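Local coordinates for protein enoyl-CoA hydratase/isomerase (Mycobacterium avium, PDB 3P5M) that probably acts on the acyl chain of coenzyme A thioesters, as a hydratase or isomerase of the crotonase superfamily, at residues V118-P121 and A122-F125; T153-M156 and A157-E161; K162-A165 and A166-F169. All blocks are in the same frame, centred on the assembly; numbering follows the deposited sequence. Where two conformers were deposited one is given.

Interaction 1: V118-P121 and A122-F125; sequences VAAP and ASYF
A120 and S123 close a type I beta turn, with P121 and A122 at its two corners and the CA atoms of A120 and S123 5.1 Å apart. The backbone N of S123 donates to O of A120 at 2.8 Å. This donor stands above the carbonyl plane. The hydroxyl of S123 folds back to the same oxygen: OG of S123 lies 2.5 Å from O of A120, a short bond, in the carbonyl plane and on a lone pair. Two donors of one residue thus grip a single carbonyl from different directions. The torsion explains it, because chi1 of 69° sets OG between the backbone N and the carbonyl carbon of S123, facing back across the turn. The same hydroxyl has a weak hydrogen bond to O of V99 in the neighbouring strand. CB of A119 rests 3.3 Å from OG of S123. CB of A119 also meets the edge of the F125 ring, CZ of F125 lying 4.2 Å away. A water bridges the turn, donating to O of P121 at 2.6 Å and to O of S123 at 2.7 Å. At the corners, P121 and A122 pack on A122 and P121 of the second subunit. Y124, which takes no part in the turn, packs on A180 of that subunit. The whole is a beta turn reinforced by a serine side chain. It links strand 116-119 of the larger sheet to strand 124-126 of the smaller one, within the crotonase fold.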
ATOM      1  N   VAL B 118      14.653   7.341 -13.516  1.00  8.29           N
ATOM      2  CA  VAL B 118      14.772   5.903 -13.249  1.00  8.36           C
ATOM      3  C   VAL B 118      15.702   5.757 -12.047  1.00  8.37           C
ATOM      4  O   VAL B 118      16.910   6.051 -12.119  1.00  8.44           O
ATOM      5  CB  VAL B 118      15.321   5.111 -14.492  1.00  8.48           C
ATOM      6  CG1 VAL B 118      15.368   3.616 -14.183  1.00  8.55           C
ATOM      7  CG2 VAL B 118      14.461   5.350 -15.780  1.00  8.48           C
ATOM      8  N   ALA B 119      15.121   5.362 -10.931  1.00  8.33           N
ATOM      9  CA  ALA B 119      15.822   5.396  -9.660  1.00  8.34           C
ATOM     10  C   ALA B 119      16.262   3.991  -9.260  1.00  8.43           C
ATOM     11  O   ALA B 119      15.464   3.045  -9.320  1.00  8.44           O
ATOM     12  CB  ALA B 119      14.914   6.025  -8.558  1.00  8.25           C
ATOM     13  N   ALA B 120      17.541   3.874  -8.877  1.00  8.52           N
ATOM     14  CA  ALA B 120      18.097   2.636  -8.325  1.00  8.63           C
ATOM     15  C   ALA B 120      17.511   2.413  -6.943  1.00  8.59           C
ATOM     16  O   ALA B 120      17.183   3.418  -6.246  1.00  9.86           O
ATOM     17  CB  ALA B 120      19.637   2.751  -8.260  1.00  8.89           C
ATOM     18  N   PRO B 121      17.399   1.137  -6.513  1.00  8.66           N
ATOM     19  CA  PRO B 121      16.753   0.758  -5.217  1.00  8.64           C
ATOM     20  C   PRO B 121      17.320   1.455  -3.995  1.00  8.91           C
ATOM     21  O   PRO B 121      16.546   1.885  -3.097  1.00  8.93           O
ATOM     22  CB  PRO B 121      16.972  -0.767  -5.098  1.00  8.76           C
ATOM     23  CG  PRO B 121      17.545  -1.219  -6.393  1.00  9.92           C
ATOM     24  CD  PRO B 121      17.746  -0.047  -7.334  1.00  8.77           C
ATOM     25  N   ALA B 122      18.639   1.602  -3.959  1.00  9.27           N
ATOM     26  CA  ALA B 122      19.288   2.275  -2.829  1.00  9.82           C
ATOM     27  C   ALA B 122      19.398   3.796  -3.036  1.00 10.03           C
ATOM     28  O   ALA B 122      20.072   4.497  -2.251  1.00 10.41           O
ATOM     29  CB  ALA B 122      20.674   1.643  -2.568  1.00  9.08           C
ATOM     30  N   SER B 123      18.745   4.322  -4.071  1.00  9.85           N
ATOM     31  CA  SER B 123      18.844   5.786  -4.331  1.00  9.32           C
ATOM     32  C   SER B 123      17.908   6.556  -3.394  1.00  9.00           C
ATOM     33  O   SER B 123      17.054   5.945  -2.760  1.00  8.86           O
ATOM     34  CB  SER B 123      18.670   6.153  -5.802  1.00  8.50           C
ATOM     35  OG  SER B 123      17.348   5.956  -6.277  1.00  9.86           O
ATOM     36  N   TYR B 124      18.173   7.851  -3.194  1.00  8.45           N
ATOM     37  CA  TYR B 124      17.292   8.706  -2.382  1.00  8.77           C
ATOM     38  C   TYR B 124      17.366  10.181  -2.769  1.00  9.10           C
ATOM     39  O   TYR B 124      18.327  10.636  -3.423  1.00  8.82           O
ATOM     40  CB  TYR B 124      17.599   8.557  -0.883  1.00  8.46           C
ATOM     41  CG  TYR B 124      18.975   8.992  -0.474  1.00  8.59           C
ATOM     42  CD1 TYR B 124      19.203  10.294  -0.010  1.00  9.58           C
ATOM     43  CD2 TYR B 124      20.056   8.115  -0.534  1.00  8.70           C
ATOM     44  CE1 TYR B 124      20.459  10.702   0.405  1.00 11.54           C
ATOM     45  CE2 TYR B 124      21.345   8.515  -0.116  1.00 10.96           C
ATOM     46  CZ  TYR B 124      21.520   9.798   0.350  1.00 11.60           C
ATOM     47  OH  TYR B 124      22.742  10.202   0.760  1.00 17.54           O
ATOM     48  N   PHE B 125      16.354  10.917  -2.313  1.00 10.09           N
ATOM     49  CA  PHE B 125      16.097  12.303  -2.712  1.00 10.27           C
ATOM     50  C   PHE B 125      15.960  13.074  -1.421  1.00 11.21           C
ATOM     51  O   PHE B 125      15.248  12.652  -0.494  1.00 11.78           O
ATOM     52  CB  PHE B 125      14.823  12.348  -3.558  1.00 10.77           C
ATOM     53  CG  PHE B 125      14.907  11.498  -4.804  1.00 10.12           C
ATOM     54  CD1 PHE B 125      15.289  12.059  -6.033  1.00  9.55           C
ATOM     55  CD2 PHE B 125      14.671  10.148  -4.744  1.00 10.37           C
ATOM     56  CE1 PHE B 125      15.407  11.272  -7.171  1.00  9.62           C
ATOM     57  CE2 PHE B 125      14.787   9.348  -5.859  1.00  8.83           C
ATOM     58  CZ  PHE B 125      15.149   9.908  -7.090  1.00 11.38           C
TER
HETATM   59  O   HOH W   1      16.316   3.778  -1.281  1.00 11.09           O

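Interaction 2: T153-M156 and A157-E161; sequences TSRM and AMTAE
R155 and E161 join across the C-terminal end of helix 150-159 by a salt bridge. NE of R155 donates to OE1 of E161 at 2.7 Å, on the syn side of the carboxylate. NH2 of R155 adds weak bonds to both carboxylate oxygens. The guanidinium and carboxylate planes stand 70° apart, so the two groups do not lie flat as a pair. The arginine reaches this far because its chain is extended, with CG anti to the backbone N (chi1 -176°). The tight part is the helix itself. N of A157 bonds to O of T153 at 2.9 Å, and N of M158 to O of S154 at 2.8 Å. O of R155 takes two donors, N of T159 at 2.8 Å and OG1 of T159 at 2.9 Å. Beyond it the winding loosens. A160 has positive phi, and its N makes a weak bond to O of M156 at 3.1 Å. There a water donates to both O of M156 and O of E161. NH1 of R155 bonds to O of S175 of the third subunit. The carboxylate of E161 therefore probably offsets the charge of an arginine that also serves the subunit interface.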
ATOM      1  N   THR B 153       6.146  18.277   0.353  1.00  8.86           N
ATOM      2  CA  THR B 153       7.217  19.250   0.076  1.00  8.20           C
ATOM      3  C   THR B 153       7.713  20.015   1.296  1.00  8.30           C
ATOM      4  O   THR B 153       8.906  20.062   1.517  1.00  8.49           O
ATOM      5  CB  THR B 153       6.846  20.254  -1.040  1.00  8.18           C
ATOM      6  OG1 THR B 153       6.380  19.551  -2.195  1.00  8.11           O
ATOM      7  CG2 THR B 153       8.078  21.095  -1.431  1.00  8.19           C
ATOM      8  N   SER B 154       6.797  20.628   2.053  1.00  8.38           N
ATOM      9  CA  SER B 154       7.129  21.338   3.300  0.70  8.50           C
ATOM     10  C   SER B 154       7.917  20.443   4.220  1.00  8.53           C
ATOM     11  O   SER B 154       8.897  20.879   4.794  1.00  8.60           O
ATOM     12  CB  SER B 154       5.880  21.805   4.073  0.70  8.59           C
ATOM     13  OG  SER B 154       4.966  22.437   3.211  0.70 11.64           O
ATOM     14  N   ARG B 155       7.474  19.201   4.372  1.00  8.49           N
ATOM     15  CA  ARG B 155       8.199  18.255   5.178  1.00  8.52           C
ATOM     16  C   ARG B 155       9.626  18.035   4.650  1.00  8.67           C
ATOM     17  O   ARG B 155      10.584  18.246   5.400  1.00  8.90           O
ATOM     18  CB  ARG B 155       7.457  16.909   5.334  1.00  8.49           C
ATOM     19  CG  ARG B 155       8.211  15.942   6.286  1.00  8.55           C
ATOM     20  CD  ARG B 155       7.390  14.707   6.695  1.00  8.57           C
ATOM     21  NE  ARG B 155       8.188  13.749   7.475  1.00  9.62           N
ATOM     22  CZ  ARG B 155       7.673  12.755   8.192  1.00 12.40           C
ATOM     23  NH1 ARG B 155       6.354  12.610   8.235  1.00  9.48           N
ATOM     24  NH2 ARG B 155       8.468  11.912   8.878  1.00  9.10           N
ATOM     25  N   MET B 156       9.768  17.659   3.370  1.00  8.37           N
ATOM     26  CA  MET B 156      11.100  17.468   2.797  1.00  9.35           C
ATOM     27  C   MET B 156      12.010  18.658   3.114  1.00 10.14           C
ATOM     28  O   MET B 156      13.146  18.476   3.533  1.00  9.50           O
ATOM     29  CB  MET B 156      11.032  17.292   1.286  1.00  8.91           C
ATOM     30  CG  MET B 156      10.626  15.878   0.902  1.00  9.55           C
ATOM     31  SD  MET B 156      10.705  15.644  -0.871  1.00 13.27           S
ATOM     32  CE  MET B 156      12.470  15.445  -1.066  1.00 11.54           C
ATOM     33  N   ALA B 157      11.475  19.865   2.937  1.00 11.05           N
ATOM     34  CA  ALA B 157      12.293  21.070   3.042  1.00 12.55           C
ATOM     35  C   ALA B 157      12.567  21.411   4.496  1.00 13.09           C
ATOM     36  O   ALA B 157      13.679  21.745   4.832  1.00 13.76           O
ATOM     37  CB  ALA B 157      11.645  22.264   2.321  1.00 11.82           C
ATOM     38  N   MET B 158      11.560  21.304   5.347  1.00 13.69           N
ATOM     39  CA  MET B 158      11.727  21.650   6.748  1.00 14.82           C
ATOM     40  C   MET B 158      12.432  20.602   7.617  1.00 14.30           C
ATOM     41  O   MET B 158      13.102  20.980   8.592  1.00 14.38           O
ATOM     42  CB  MET B 158      10.409  22.074   7.345  1.00 14.82           C
ATOM     43  CG  MET B 158      10.059  23.456   6.829  1.00 19.28           C
ATOM     44  SD  MET B 158       8.493  24.075   7.349  1.00 23.14           S
ATOM     45  CE  MET B 158       8.396  23.496   9.013  1.00 24.87           C
ATOM     46  N   THR B 159      12.319  19.318   7.282  1.00 13.55           N
ATOM     47  CA  THR B 159      12.956  18.275   8.125  1.00 13.67           C
ATOM     48  C   THR B 159      14.274  17.747   7.565  1.00 13.15           C
ATOM     49  O   THR B 159      15.043  17.052   8.267  1.00 13.02           O
ATOM     50  CB  THR B 159      12.023  17.051   8.365  1.00 13.66           C
ATOM     51  OG1 THR B 159      11.866  16.323   7.142  1.00 17.86           O
ATOM     52  CG2 THR B 159      10.711  17.456   8.898  1.00 13.35           C
ATOM     53  N   ALA B 160      14.530  18.048   6.296  1.00 12.89           N
ATOM     54  CA  ALA B 160      15.716  17.539   5.596  1.00 12.95           C
ATOM     55  C   ALA B 160      15.840  15.975   5.582  1.00 12.95           C
ATOM     56  O   ALA B 160      16.942  15.441   5.505  1.00 12.94           O
ATOM     57  CB  ALA B 160      17.008  18.215   6.154  1.00 13.48           C
ATOM     58  N   GLU B 161      14.713  15.258   5.636  1.00 12.41           N
ATOM     59  CA  GLU B 161      14.742  13.783   5.682  1.00 13.07           C
ATOM     60  C   GLU B 161      15.070  13.232   4.318  1.00 12.06           C
ATOM     61  O   GLU B 161      14.711  13.839   3.295  1.00 11.35           O
ATOM     62  CB  GLU B 161      13.390  13.200   6.166  1.00 13.17           C
ATOM     63  CG  GLU B 161      13.157  13.394   7.651  1.00 19.33           C
ATOM     64  CD  GLU B 161      11.671  13.357   8.069  1.00 23.91           C
ATOM     65  OE1 GLU B 161      10.792  13.012   7.256  1.00 27.74           O
ATOM     66  OE2 GLU B 161      11.393  13.700   9.224  1.00 25.51           O
TER
HETATM   67  O   HOH W   2      14.329  16.330   2.397  1.00  8.44           O

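Interaction 3: K162-A165 and A166-F169; sequences KISA and ATAF
I163 meets the first turn of helix 165-171 with its CG2 branch, which comes within 3.7 Å of CG2 of T167. The two side chains cross at about a right angle. The same I163 methyl lies 4.2 Å from CB of A168, so it touches two successive residues of the helix. NZ of K162, just before, forms a salt bridge with D181 of the second subunit. Next comes S164, at the N-cap position. Its OG and OG1 of T167 are 2.8 Å apart and share a hydrogen bond in which either could be the donor. Chi1 of 70° holds OG of S164 between its backbone N and carbonyl carbon, over the start of the helix. T167 answers with OG1 beside its own backbone N, which leaves its CG2 to face I163. One threonine therefore offers a polar branch to the serine and an apolar branch to the isoleucine. O of S164 accepts from N of A168 at 2.9 Å. A165 follows, and its O receives N of F169 at 2.9 Å, carrying the helical pattern onward. Strand 163-164 pairs antiparallel with strand 124-126. The helix starts directly from the strand's end. A168 packs on F125, while A165 and F169 touch I177 of strand 176-177, the outermost strand of the larger sheet in this chain.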
ATOM      1  N   LYS B 162      15.748  12.086   4.303  1.00 10.94           N
ATOM      2  CA  LYS B 162      16.004  11.341   3.082  1.00  9.83           C
ATOM      3  C   LYS B 162      14.705  10.658   2.673  1.00  9.76           C
ATOM      4  O   LYS B 162      14.041  10.030   3.503  1.00  8.53           O
ATOM      5  CB  LYS B 162      17.081  10.262   3.312  1.00 10.71           C
ATOM      6  CG  LYS B 162      18.504  10.853   3.495  1.00 10.10           C
ATOM      7  CD  LYS B 162      19.545   9.756   3.790  1.00 11.87           C
ATOM      8  CE  LYS B 162      20.850  10.392   4.286  1.00 13.41           C
ATOM      9  NZ  LYS B 162      21.801   9.345   4.736  1.00 16.65           N
ATOM     10  N   ILE B 163      14.345  10.785   1.392  1.00  8.32           N
ATOM     11  CA  ILE B 163      13.214  10.039   0.851  1.00  8.25           C
ATOM     12  C   ILE B 163      13.732   8.917  -0.030  1.00  8.25           C
ATOM     13  O   ILE B 163      14.383   9.176  -1.051  1.00  8.23           O
ATOM     14  CB  ILE B 163      12.300  10.961   0.012  1.00  8.17           C
ATOM     15  CG1 ILE B 163      11.993  12.277   0.786  1.00  8.19           C
ATOM     16  CG2 ILE B 163      11.058  10.185  -0.453  1.00  8.12           C
ATOM     17  CD1 ILE B 163      11.326  12.067   2.221  1.00  8.25           C
ATOM     18  N   SER B 164      13.403   7.681   0.326  1.00  8.28           N
ATOM     19  CA  SER B 164      13.886   6.506  -0.394  1.00  8.47           C
ATOM     20  C   SER B 164      13.373   6.501  -1.817  1.00  8.23           C
ATOM     21  O   SER B 164      12.348   7.135  -2.124  1.00  8.17           O
ATOM     22  CB  SER B 164      13.404   5.227   0.295  1.00  9.10           C
ATOM     23  OG  SER B 164      11.998   5.072   0.112  1.00  8.60           O
ATOM     24  N   ALA B 165      14.081   5.810  -2.695  1.00  8.26           N
ATOM     25  CA  ALA B 165      13.553   5.638  -4.055  1.00  8.35           C
ATOM     26  C   ALA B 165      12.133   5.074  -4.026  1.00  8.20           C
ATOM     27  O   ALA B 165      11.293   5.566  -4.729  1.00  8.67           O
ATOM     28  CB  ALA B 165      14.444   4.749  -4.884  1.00  8.29           C
ATOM     29  N   ALA B 166      11.883   4.068  -3.201  1.00  8.26           N
ATOM     30  CA  ALA B 166      10.564   3.411  -3.101  1.00  8.45           C
ATOM     31  C   ALA B 166       9.459   4.411  -2.699  1.00  9.35           C
ATOM     32  O   ALA B 166       8.415   4.444  -3.312  1.00  9.88           O
ATOM     33  CB  ALA B 166      10.616   2.275  -2.064  1.00  9.37           C
ATOM     34  N   THR B 167       9.719   5.208  -1.657  1.00  9.30           N
ATOM     35  CA  THR B 167       8.793   6.234  -1.181  1.00  9.23           C
ATOM     36  C   THR B 167       8.557   7.322  -2.234  1.00  8.88           C
ATOM     37  O   THR B 167       7.409   7.682  -2.473  1.00  8.10           O
ATOM     38  CB  THR B 167       9.320   6.854   0.106  1.00  9.19           C
ATOM     39  OG1 THR B 167       9.494   5.815   1.054  1.00  9.72           O
ATOM     40  CG2 THR B 167       8.364   7.926   0.679  1.00  9.29           C
ATOM     41  N   ALA B 168       9.639   7.797  -2.881  1.00  8.17           N
ATOM     42  CA  ALA B 168       9.536   8.770  -3.958  1.00  8.38           C
ATOM     43  C   ALA B 168       8.629   8.245  -5.047  1.00  8.69           C
ATOM     44  O   ALA B 168       7.762   8.972  -5.524  1.00  8.27           O
ATOM     45  CB  ALA B 168      10.909   9.139  -4.545  1.00  8.02           C
ATOM     46  N   PHE B 169       8.820   6.994  -5.446  1.00  9.33           N
ATOM     47  CA  PHE B 169       7.893   6.402  -6.426  1.00 10.58           C
ATOM     48  C   PHE B 169       6.397   6.367  -6.010  1.00 10.95           C
ATOM     49  O   PHE B 169       5.486   6.664  -6.840  1.00 11.09           O
ATOM     50  CB  PHE B 169       8.358   4.998  -6.787  1.00 10.92           C
ATOM     51  CG  PHE B 169       7.511   4.337  -7.820  1.00 11.57           C
ATOM     52  CD1 PHE B 169       7.616   4.720  -9.162  1.00 13.95           C
ATOM     53  CD2 PHE B 169       6.608   3.326  -7.461  1.00 11.91           C
ATOM     54  CE1 PHE B 169       6.841   4.100 -10.138  1.00 14.30           C
ATOM     55  CE2 PHE B 169       5.819   2.700  -8.427  1.00 15.89           C
ATOM     56  CZ  PHE B 169       5.939   3.087  -9.777  1.00 13.37           C
TER

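In the fold
The three contacts follow one another along the chain. Interactions 1 and 3 are closest, with centres about 7 Å apart. Their strands pair in the smaller sheet: O of F125 lies 2.8 Å from N of I163, and O of S123 lies 3.0 Å from N of A165, both probable hydrogen bonds. Interaction 2 leads directly into 162-165, its centre about 13 Å from that of interaction 3. M156 is the link, its CE packing 3.7 Å from CG1 of I163 and 4.0 Å from O of F125. Interactions 1 and 3 both touch the second subunit, whereas interaction 2 reaches the third. All three thus lie at subunit boundaries of the six-chain assembly.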